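Local structure of uncharacterized protein (Chondromyces crocatus, 6I86) at residues A[14-20]-A[50-56]; A[82-88]-A[117-123]. The protein is of unknown molecular function but is encoded in the crocagin gene cluster and probably takes part in making this ribosomal peptide natural product. All blocks are in the same frame, centred on the assembly; numbering follows the deposited sequence.

Contact 1: A[14-20]-A[50-56]; sequences ASTWILF and ELVLLQV
Strands 17-20 and 51-55 run antiparallel at 157°, with Ile18-Leu54 and Phe20-Val52 as hydrogen-bonded pairs; Ile18 N reaches Leu54 O at 2.7 Å, and beyond the strand ends Val56 N closes on Thr16 O. On the face bearing Trp17, Leu19, Leu53 and Gln55, the indole carries the contact. Leu53 CD1 sits 3.8 Å from the centroid of the Trp17 six-membered ring, almost straight above it, a CH-pi contact, while Leu53 CD2 lies over the pyrrole side at CD1. At the indole edge Trp17 NE1 donates to Gln55 OE1 (3.0 Å), a bent bond with 147° at the hydrogen; the acceptor amide is turned only 21° from the ring plane. Leu19 CD2 lies alongside Leu53 and touches its CG at 4.0 Å. On the face of Ile18, Phe20, Val52 and Leu54, Leu54 CD1 lies over one face of the Phe20 ring, displaced toward its rim, a CH-pi contact with CD1 3.8 Å from Phe20 CE1. Replacing Trp17 by an alanine would probably uncover Leu53 and deprive the Gln55 amide oxygen of its indole donor. The pairing thus has a buried apolar face around Phe20 and Leu54, and a second face where apolar packing ends in one polar link at exposed Gln55.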
ATOM      1  N   ALA A  14      10.454  -2.003  -5.411  1.00 25.60           N
ATOM      2  CA  ALA A  14       9.709  -1.040  -6.208  1.00 27.13           C
ATOM      3  C   ALA A  14      10.652   0.069  -6.649  1.00 34.82           C
ATOM      4  O   ALA A  14      11.553   0.466  -5.907  1.00 32.00           O
ATOM      5  CB  ALA A  14       8.527  -0.453  -5.429  1.00 25.39           C
ATOM      6  N   SER A  15      10.432   0.559  -7.871  1.00 33.15           N
ATOM      7  CA  SER A  15      11.193   1.679  -8.400  1.00 32.32           C
ATOM      8  C   SER A  15      10.407   2.981  -8.443  1.00 30.43           C
ATOM      9  O   SER A  15      11.021   4.051  -8.395  1.00 25.88           O
ATOM     10  CB  SER A  15      11.707   1.358  -9.813  1.00 29.55           C
ATOM     11  OG  SER A  15      10.637   1.179 -10.726  1.00 34.69           O
ATOM     12  N   THR A  16       9.077   2.923  -8.525  1.00 26.53           N
ATOM     13  CA  THR A  16       8.268   4.135  -8.581  1.00 28.98           C
ATOM     14  C   THR A  16       7.003   4.013  -7.737  1.00 25.81           C
ATOM     15  O   THR A  16       6.826   4.760  -6.769  1.00 23.42           O
ATOM     16  CB  THR A  16       7.892   4.475 -10.029  1.00 30.29           C
ATOM     17  OG1 THR A  16       7.364   3.310 -10.675  1.00 34.67           O
ATOM     18  CG2 THR A  16       9.100   4.972 -10.810  1.00 33.99           C
ATOM     19  N   TRP A  17       6.117   3.083  -8.087  1.00 24.40           N
ATOM     20  CA  TRP A  17       4.794   3.001  -7.482  1.00 24.57           C
ATOM     21  C   TRP A  17       4.542   1.627  -6.874  1.00 28.59           C
ATOM     22  O   TRP A  17       4.726   0.602  -7.539  1.00 22.40           O
ATOM     23  CB  TRP A  17       3.703   3.302  -8.511  1.00 23.11           C
ATOM     24  CG  TRP A  17       3.655   4.725  -8.963  1.00 28.19           C
ATOM     25  CD1 TRP A  17       4.347   5.781  -8.445  1.00 24.97           C
ATOM     26  CD2 TRP A  17       2.849   5.253 -10.019  1.00 29.82           C
ATOM     27  NE1 TRP A  17       4.027   6.933  -9.121  1.00 33.22           N
ATOM     28  CE2 TRP A  17       3.107   6.636 -10.093  1.00 33.15           C
ATOM     29  CE3 TRP A  17       1.936   4.689 -10.914  1.00 37.05           C
ATOM     30  CZ2 TRP A  17       2.486   7.463 -11.027  1.00 45.37           C
ATOM     31  CZ3 TRP A  17       1.319   5.510 -11.840  1.00 43.20           C
ATOM     32  CH2 TRP A  17       1.596   6.881 -11.889  1.00 47.66           C
ATOM     33  N   ILE A  18       4.106   1.619  -5.616  1.00 24.17           N
ATOM     34  CA  ILE A  18       3.472   0.462  -4.997  1.00 23.12           C
ATOM     35  C   ILE A  18       1.973   0.721  -4.988  1.00 23.76           C
ATOM     36  O   ILE A  18       1.529   1.813  -4.611  1.00 23.50           O
ATOM     37  CB  ILE A  18       4.003   0.222  -3.573  1.00 22.07           C
ATOM     38  CG1 ILE A  18       5.515  -0.005  -3.600  1.00 25.72           C
ATOM     39  CG2 ILE A  18       3.303  -0.965  -2.937  1.00 25.17           C
ATOM     40  CD1 ILE A  18       6.191   0.174  -2.256  1.00 31.17           C
ATOM     41  N   LEU A  19       1.189  -0.267  -5.415  1.00 22.61           N
ATOM     42  CA  LEU A  19      -0.241  -0.090  -5.632  1.00 19.66           C
ATOM     43  C   LEU A  19      -1.028  -1.046  -4.750  1.00 21.78           C
ATOM     44  O   LEU A  19      -0.743  -2.247  -4.721  1.00 20.39           O
ATOM     45  CB  LEU A  19      -0.597  -0.311  -7.106  1.00 19.97           C
ATOM     46  CG  LEU A  19       0.180   0.538  -8.113  1.00 27.72           C
ATOM     47  CD1 LEU A  19      -0.038   0.021  -9.526  1.00 30.54           C
ATOM     48  CD2 LEU A  19      -0.208   2.008  -8.009  1.00 28.75           C
ATOM     49  N   PHE A  20      -2.020  -0.512  -4.042  1.00 23.75           N
ATOM     50  CA  PHE A  20      -2.900  -1.282  -3.174  1.00 20.85           C
ATOM     51  C   PHE A  20      -4.308  -1.254  -3.746  1.00 18.72           C
ATOM     52  O   PHE A  20      -4.793  -0.194  -4.145  1.00 22.80           O
ATOM     53  CB  PHE A  20      -2.929  -0.717  -1.751  1.00 16.75           C
ATOM     54  CG  PHE A  20      -1.759  -1.120  -0.906  1.00 20.86           C
ATOM     55  CD1 PHE A  20      -0.521  -1.364  -1.470  1.00 32.88           C
ATOM     56  CD2 PHE A  20      -1.905  -1.259   0.460  1.00 38.45           C
ATOM     57  CE1 PHE A  20       0.550  -1.736  -0.685  1.00 34.49           C
ATOM     58  CE2 PHE A  20      -0.840  -1.629   1.244  1.00 37.66           C
ATOM     59  CZ  PHE A  20       0.391  -1.868   0.674  1.00 31.73           C
ATOM     60  N   GLU A  50     -10.473   3.300  -6.036  1.00 23.36           N
ATOM     61  CA  GLU A  50     -10.325   1.856  -6.145  1.00 25.06           C
ATOM     62  C   GLU A  50      -8.906   1.384  -5.856  1.00 27.56           C
ATOM     63  O   GLU A  50      -8.704   0.189  -5.615  1.00 25.79           O
ATOM     64  CB  GLU A  50     -10.747   1.368  -7.537  1.00 22.35           C
ATOM     65  CG  GLU A  50     -12.235   1.475  -7.826  1.00 30.61           C
ATOM     66  CD  GLU A  50     -12.616   0.774  -9.112  1.00 34.86           C
ATOM     67  OE1 GLU A  50     -12.158  -0.372  -9.316  1.00 34.71           O
ATOM     68  OE2 GLU A  50     -13.368   1.361  -9.917  1.00 41.60           O
ATOM     69  N   LEU A  51      -7.924   2.284  -5.871  1.00 21.50           N
ATOM     70  CA  LEU A  51      -6.566   1.926  -5.492  1.00 26.29           C
ATOM     71  C   LEU A  51      -5.933   3.071  -4.717  1.00 23.64           C
ATOM     72  O   LEU A  51      -6.322   4.235  -4.847  1.00 22.01           O
ATOM     73  CB  LEU A  51      -5.699   1.548  -6.717  1.00 27.60           C
ATOM     74  CG  LEU A  51      -5.084   2.539  -7.717  1.00 33.77           C
ATOM     75  CD1 LEU A  51      -3.860   3.272  -7.170  1.00 24.29           C
ATOM     76  CD2 LEU A  51      -4.711   1.788  -8.985  1.00 32.51           C
ATOM     77  N   VAL A  52      -4.948   2.713  -3.895  1.00 21.21           N
ATOM     78  CA  VAL A  52      -4.122   3.658  -3.156  1.00 25.03           C
ATOM     79  C   VAL A  52      -2.697   3.537  -3.678  1.00 27.74           C
ATOM     80  O   VAL A  52      -2.209   2.426  -3.917  1.00 19.45           O
ATOM     81  CB  VAL A  52      -4.190   3.399  -1.634  1.00 23.76           C
ATOM     82  CG1 VAL A  52      -3.078   4.132  -0.901  1.00 24.15           C
ATOM     83  CG2 VAL A  52      -5.554   3.808  -1.090  1.00 25.41           C
ATOM     84  N   LEU A  53      -2.036   4.677  -3.875  1.00 25.95           N
ATOM     85  CA  LEU A  53      -0.752   4.739  -4.566  1.00 29.16           C
ATOM     86  C   LEU A  53       0.337   5.136  -3.576  1.00 27.35           C
ATOM     87  O   LEU A  53       0.238   6.179  -2.920  1.00 28.64           O
ATOM     88  CB  LEU A  53      -0.821   5.723  -5.739  1.00 26.63           C
ATOM     89  CG  LEU A  53       0.311   5.786  -6.768  1.00 38.31           C
ATOM     90  CD1 LEU A  53      -0.240   6.235  -8.116  1.00 41.44           C
ATOM     91  CD2 LEU A  53       1.423   6.725  -6.320  1.00 35.09           C
ATOM     92  N   LEU A  54       1.376   4.304  -3.478  1.00 23.35           N
ATOM     93  CA  LEU A  54       2.537   4.555  -2.627  1.00 17.53           C
ATOM     94  C   LEU A  54       3.742   4.835  -3.518  1.00 18.82           C
ATOM     95  O   LEU A  54       4.310   3.911  -4.111  1.00 23.23           O
ATOM     96  CB  LEU A  54       2.809   3.367  -1.709  1.00 27.49           C
ATOM     97  CG  LEU A  54       1.922   3.196  -0.479  1.00 44.54           C
ATOM     98  CD1 LEU A  54       1.955   1.756  -0.005  1.00 42.16           C
ATOM     99  CD2 LEU A  54       2.405   4.120   0.619  1.00 49.41           C
ATOM    100  N   GLN A  55       4.137   6.103  -3.600  1.00 20.03           N
ATOM    101  CA  GLN A  55       5.272   6.504  -4.418  1.00 24.05           C
ATOM    102  C   GLN A  55       6.568   6.390  -3.627  1.00 27.85           C
ATOM    103  O   GLN A  55       6.622   6.730  -2.441  1.00 26.22           O
ATOM    104  CB  GLN A  55       5.096   7.940  -4.923  1.00 26.88           C
ATOM    105  CG  GLN A  55       6.291   8.485  -5.693  1.00 31.86           C
ATOM    106  CD  GLN A  55       5.894   9.474  -6.771  1.00 45.50           C
ATOM    107  OE1 GLN A  55       4.912   9.273  -7.484  1.00 39.99           O
ATOM    108  NE2 GLN A  55       6.664  10.550  -6.899  1.00 49.86           N
ATOM    109  N   VAL A  56       7.610   5.893  -4.289  1.00 22.85           N
ATOM    110  CA  VAL A  56       8.957   5.894  -3.741  1.00 22.55           C
ATOM    111  C   VAL A  56       9.826   6.763  -4.639  1.00 27.95           C
ATOM    112  O   VAL A  56       9.527   6.982  -5.817  1.00 25.55           O
ATOM    113  CB  VAL A  56       9.554   4.479  -3.610  1.00 24.51           C
ATOM    114  CG1 VAL A  56       8.683   3.619  -2.710  1.00 24.98           C
ATOM    115  CG2 VAL A  56       9.723   3.838  -4.981  1.00 24.53           C
TER

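Contact 2: A[82-88]-A[117-123]; sequences VSELVSI and YRVLREW
Val82 begins the antiparallel pairing with Trp123, exchanging two backbone hydrogen bonds with it, and its CG1 rests 3.6 Å from Trp123 CB. The other methyl, CG2, meets Arg121 NH2 obliquely. Ser83, on the opposite face, places OG 3.3 Å from Leu120 CD1; a water joins that hydroxyl, weakly, to Glu122 OE1, which also accepts from Met77 N. Glu84 forms a salt bridge with Arg121: its carboxylate reaches the edge of the guanidinium through OE2, facing NE, with the two planes 72° apart. The modelled separation is very short, and its exact value is doubtful. A bend at chi3 (87°) turns the Arg121 guanidinium out of line with its chain, and NH2 hydrogen-bonds a glycerol that probably comes from the crystallisation liquor. Leu85 crosses Leu120 at about a right angle, their CD1 atoms 4.1 Å apart. Val86 packs CG2 on Val119 CB at 3.8 Å, while Val119 N donates to Val86 O from well above the carbonyl plane (49° out of it). Past Ser87, Ile88 CG2 touches Val119 CG2 at 3.6 Å, and Ile88 N bonds Tyr117 O. Along the face of Val82, Glu84, Val86 and Ile88 the pairing passes from an ion pair, where Arg121 probably offsets at least part of the charge of Glu84, to aliphatic packing buried at Val119 and Ile88.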
ATOM      1  N   VAL A  82       5.565  12.421   5.784  1.00 35.92           N
ATOM      2  CA  VAL A  82       4.382  12.805   5.029  1.00 41.64           C
ATOM      3  C   VAL A  82       3.218  11.955   5.513  1.00 39.77           C
ATOM      4  O   VAL A  82       3.391  10.808   5.935  1.00 37.26           O
ATOM      5  CB  VAL A  82       4.612  12.657   3.503  1.00 41.49           C
ATOM      6  CG1 VAL A  82       4.840  11.200   3.126  1.00 41.28           C
ATOM      7  CG2 VAL A  82       3.451  13.257   2.713  1.00 42.12           C
ATOM      8  N   SER A  83       2.026  12.546   5.476  1.00 33.60           N
ATOM      9  CA  SER A  83       0.799  11.888   5.907  1.00 33.58           C
ATOM     10  C   SER A  83      -0.326  12.391   5.019  1.00 33.04           C
ATOM     11  O   SER A  83      -0.539  13.602   4.921  1.00 38.93           O
ATOM     12  CB  SER A  83       0.509  12.188   7.383  1.00 34.36           C
ATOM     13  OG  SER A  83      -0.776  11.731   7.766  1.00 53.52           O
ATOM     14  N   GLU A  84      -1.034  11.476   4.362  1.00 24.92           N
ATOM     15  CA  GLU A  84      -2.138  11.883   3.506  1.00 33.09           C
ATOM     16  C   GLU A  84      -3.344  10.998   3.768  1.00 23.11           C
ATOM     17  O   GLU A  84      -3.221   9.774   3.869  1.00 22.16           O
ATOM     18  CB  GLU A  84      -1.747  11.858   2.017  1.00 35.96           C
ATOM     19  CG  GLU A  84      -1.703  10.503   1.347  1.00 50.99           C
ATOM     20  CD  GLU A  84      -1.395  10.627  -0.128  1.00 51.84           C
ATOM     21  OE1 GLU A  84      -1.990  11.513  -0.779  1.00 45.21           O
ATOM     22  OE2 GLU A  84      -0.563   9.849  -0.636  1.00 38.25           O
ATOM     23  N   LEU A  85      -4.501  11.635   3.902  1.00 23.59           N
ATOM     24  CA  LEU A  85      -5.758  10.943   4.141  1.00 22.52           C
ATOM     25  C   LEU A  85      -6.452  10.717   2.804  1.00 29.79           C
ATOM     26  O   LEU A  85      -6.827  11.678   2.124  1.00 23.73           O
ATOM     27  CB  LEU A  85      -6.644  11.762   5.080  1.00 27.55           C
ATOM     28  CG  LEU A  85      -7.781  11.059   5.826  1.00 38.73           C
ATOM     29  CD1 LEU A  85      -7.241   9.936   6.691  1.00 37.96           C
ATOM     30  CD2 LEU A  85      -8.569  12.056   6.670  1.00 42.59           C
ATOM     31  N   VAL A  86      -6.605   9.453   2.419  1.00 21.73           N
ATOM     32  CA  VAL A  86      -7.354   9.107   1.218  1.00 29.25           C
ATOM     33  C   VAL A  86      -8.406   8.072   1.586  1.00 26.94           C
ATOM     34  O   VAL A  86      -8.839   7.997   2.740  1.00 27.01           O
ATOM     35  CB  VAL A  86      -6.431   8.592   0.098  1.00 26.69           C
ATOM     36  CG1 VAL A  86      -5.573   9.725  -0.444  1.00 28.09           C
ATOM     37  CG2 VAL A  86      -5.558   7.451   0.606  1.00 21.49           C
ATOM     38  N   SER A  87      -8.823   7.271   0.613  1.00 23.40           N
ATOM     39  CA  SER A  87      -9.851   6.268   0.851  1.00 20.87           C
ATOM     40  C   SER A  87      -9.678   5.146  -0.160  1.00 28.59           C
ATOM     41  O   SER A  87      -8.963   5.281  -1.155  1.00 22.73           O
ATOM     42  CB  SER A  87     -11.255   6.876   0.764  1.00 20.82           C
ATOM     43  OG  SER A  87     -11.488   7.432  -0.517  1.00 25.41           O
ATOM     44  N   ILE A  88     -10.346   4.028   0.110  1.00 22.27           N
ATOM     45  CA  ILE A  88     -10.323   2.889  -0.798  1.00 27.18           C
ATOM     46  C   ILE A  88     -11.636   2.133  -0.662  1.00 30.65           C
ATOM     47  O   ILE A  88     -12.196   2.016   0.433  1.00 27.43           O
ATOM     48  CB  ILE A  88      -9.106   1.972  -0.537  1.00 24.68           C
ATOM     49  CG1 ILE A  88      -8.861   1.070  -1.747  1.00 20.67           C
ATOM     50  CG2 ILE A  88      -9.300   1.132   0.724  1.00 22.39           C
ATOM     51  CD1 ILE A  88      -7.597   0.254  -1.650  1.00 21.74           C
ATOM     52  N   TYR A 117     -13.395   2.372   3.009  1.00 21.62           N
ATOM     53  CA  TYR A 117     -12.517   2.666   4.131  1.00 21.48           C
ATOM     54  C   TYR A 117     -11.818   3.997   3.922  1.00 25.10           C
ATOM     55  O   TYR A 117     -11.380   4.309   2.811  1.00 23.53           O
ATOM     56  CB  TYR A 117     -11.453   1.576   4.305  1.00 19.00           C
ATOM     57  CG  TYR A 117     -12.010   0.263   4.774  1.00 23.45           C
ATOM     58  CD1 TYR A 117     -12.132  -0.015   6.126  1.00 24.10           C
ATOM     59  CD2 TYR A 117     -12.429  -0.696   3.865  1.00 22.26           C
ATOM     60  CE1 TYR A 117     -12.652  -1.219   6.561  1.00 26.90           C
ATOM     61  CE2 TYR A 117     -12.948  -1.903   4.287  1.00 22.77           C
ATOM     62  CZ  TYR A 117     -13.058  -2.160   5.637  1.00 24.91           C
ATOM     63  OH  TYR A 117     -13.577  -3.361   6.063  1.00 28.92           O
ATOM     64  N   ARG A 118     -11.717   4.775   4.994  1.00 21.29           N
ATOM     65  CA  ARG A 118     -10.741   5.850   5.021  1.00 23.56           C
ATOM     66  C   ARG A 118      -9.347   5.250   5.150  1.00 23.86           C
ATOM     67  O   ARG A 118      -9.148   4.219   5.799  1.00 22.61           O
ATOM     68  CB  ARG A 118     -11.028   6.820   6.169  1.00 27.52           C
ATOM     69  CG  ARG A 118     -11.138   8.265   5.711  1.00 52.66           C
ATOM     70  CD  ARG A 118     -11.662   9.193   6.797  1.00 63.51           C
ATOM     71  NE  ARG A 118     -13.096   9.043   7.032  1.00 77.55           N
ATOM     72  CZ  ARG A 118     -14.037   9.570   6.254  1.00 85.14           C
ATOM     73  NH1 ARG A 118     -15.320   9.394   6.544  1.00 86.65           N
ATOM     74  NH2 ARG A 118     -13.696  10.259   5.173  1.00 85.56           N
ATOM     75  N   VAL A 119      -8.380   5.879   4.493  1.00 20.82           N
ATOM     76  CA  VAL A 119      -7.030   5.339   4.398  1.00 26.51           C
ATOM     77  C   VAL A 119      -6.048   6.439   4.759  1.00 30.95           C
ATOM     78  O   VAL A 119      -6.079   7.524   4.165  1.00 28.55           O
ATOM     79  CB  VAL A 119      -6.724   4.788   2.995  1.00 23.66           C
ATOM     80  CG1 VAL A 119      -5.257   4.380   2.896  1.00 22.27           C
ATOM     81  CG2 VAL A 119      -7.624   3.612   2.686  1.00 22.44           C
ATOM     82  N   LEU A 120      -5.181   6.164   5.724  1.00 24.12           N
ATOM     83  CA  LEU A 120      -4.085   7.058   6.060  1.00 24.34           C
ATOM     84  C   LEU A 120      -2.796   6.460   5.518  1.00 21.05           C
ATOM     85  O   LEU A 120      -2.405   5.355   5.911  1.00 22.60           O
ATOM     86  CB  LEU A 120      -3.986   7.274   7.569  1.00 20.73           C
ATOM     87  CG  LEU A 120      -2.906   8.267   8.003  1.00 19.55           C
ATOM     88  CD1 LEU A 120      -3.287   9.672   7.550  1.00 23.33           C
ATOM     89  CD2 LEU A 120      -2.712   8.223   9.513  1.00 22.54           C
ATOM     90  N   ARG A 121      -2.148   7.180   4.610  1.00 19.82           N
ATOM     91  CA  ARG A 121      -0.814   6.829   4.146  1.00 19.69           C
ATOM     92  C   ARG A 121       0.201   7.638   4.937  1.00 18.45           C
ATOM     93  O   ARG A 121       0.265   8.863   4.798  1.00 23.24           O
ATOM     94  CB  ARG A 121      -0.642   7.098   2.652  1.00 20.55           C
ATOM     95  CG  ARG A 121       0.810   6.973   2.201  1.00 37.01           C
ATOM     96  CD  ARG A 121       1.000   7.375   0.751  1.00 39.60           C
ATOM     97  NE  ARG A 121       1.222   8.805   0.579  1.00 44.76           N
ATOM     98  CZ  ARG A 121       2.429   9.354   0.479  1.00 47.29           C
ATOM     99  NH1 ARG A 121       3.510   8.588   0.542  1.00 32.29           N
ATOM    100  NH2 ARG A 121       2.557  10.664   0.316  1.00 46.60           N
ATOM    101  N   GLU A 122       0.986   6.955   5.762  1.00 20.70           N
ATOM    102  CA  GLU A 122       2.108   7.554   6.469  1.00 17.92           C
ATOM    103  C   GLU A 122       3.393   6.993   5.880  1.00 25.09           C
ATOM    104  O   GLU A 122       3.533   5.773   5.743  1.00 22.97           O
ATOM    105  CB  GLU A 122       2.039   7.261   7.966  1.00 21.67           C
ATOM    106  CG  GLU A 122       0.830   7.863   8.648  1.00 21.10           C
ATOM    107  CD  GLU A 122       0.748   7.506  10.115  1.00 23.25           C
ATOM    108  OE1 GLU A 122       0.987   8.394  10.958  1.00 23.50           O
ATOM    109  OE2 GLU A 122       0.442   6.332  10.425  1.00 21.42           O
ATOM    110  N   TRP A 123       4.324   7.875   5.528  1.00 19.69           N
ATOM    111  CA  TRP A 123       5.558   7.442   4.895  1.00 17.41           C
ATOM    112  C   TRP A 123       6.733   8.219   5.464  1.00 22.85           C
ATOM    113  O   TRP A 123       6.628   9.420   5.734  1.00 24.81           O
ATOM    114  CB  TRP A 123       5.495   7.625   3.374  1.00 22.80           C
ATOM    115  CG  TRP A 123       6.546   6.862   2.649  1.00 22.82           C
ATOM    116  CD1 TRP A 123       7.771   7.318   2.260  1.00 25.98           C
ATOM    117  CD2 TRP A 123       6.474   5.497   2.234  1.00 23.03           C
ATOM    118  NE1 TRP A 123       8.464   6.322   1.619  1.00 25.33           N
ATOM    119  CE2 TRP A 123       7.689   5.192   1.591  1.00 24.87           C
ATOM    120  CE3 TRP A 123       5.498   4.502   2.339  1.00 28.12           C
ATOM    121  CZ2 TRP A 123       7.954   3.933   1.057  1.00 34.13           C
ATOM    122  CZ3 TRP A 123       5.762   3.257   1.811  1.00 31.27           C
ATOM    123  CH2 TRP A 123       6.979   2.981   1.177  1.00 28.16           C
TER
HETATM  124  O   HOH W   1       0.713  10.900  10.473  1.00 41.86           O

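How the contacts relate
From the N terminus, the chain leaves strand 4-14 and enters strand 17-22; contact 1 closes when strand 51-55 returns beside it, enclosing helices 30-34 and 38-47. Contact 2 opens afterwards, on strand 82-90, and closes at strand 115-123 after a largely strand-built excursion through 94-99 and 107-111. The two loops are thus in series, neither nested nor crossed. Even so, strands 94-99 and 107-111 from within the second loop complete the four-stranded sheet of contact 1, whereas contact 2 forms one edge of the five-stranded mixed sheet. The sheets pack together where Leu54 CD2 meets Arg121 CD at 3.5 Å and Val52 nears the backbone of Ser87.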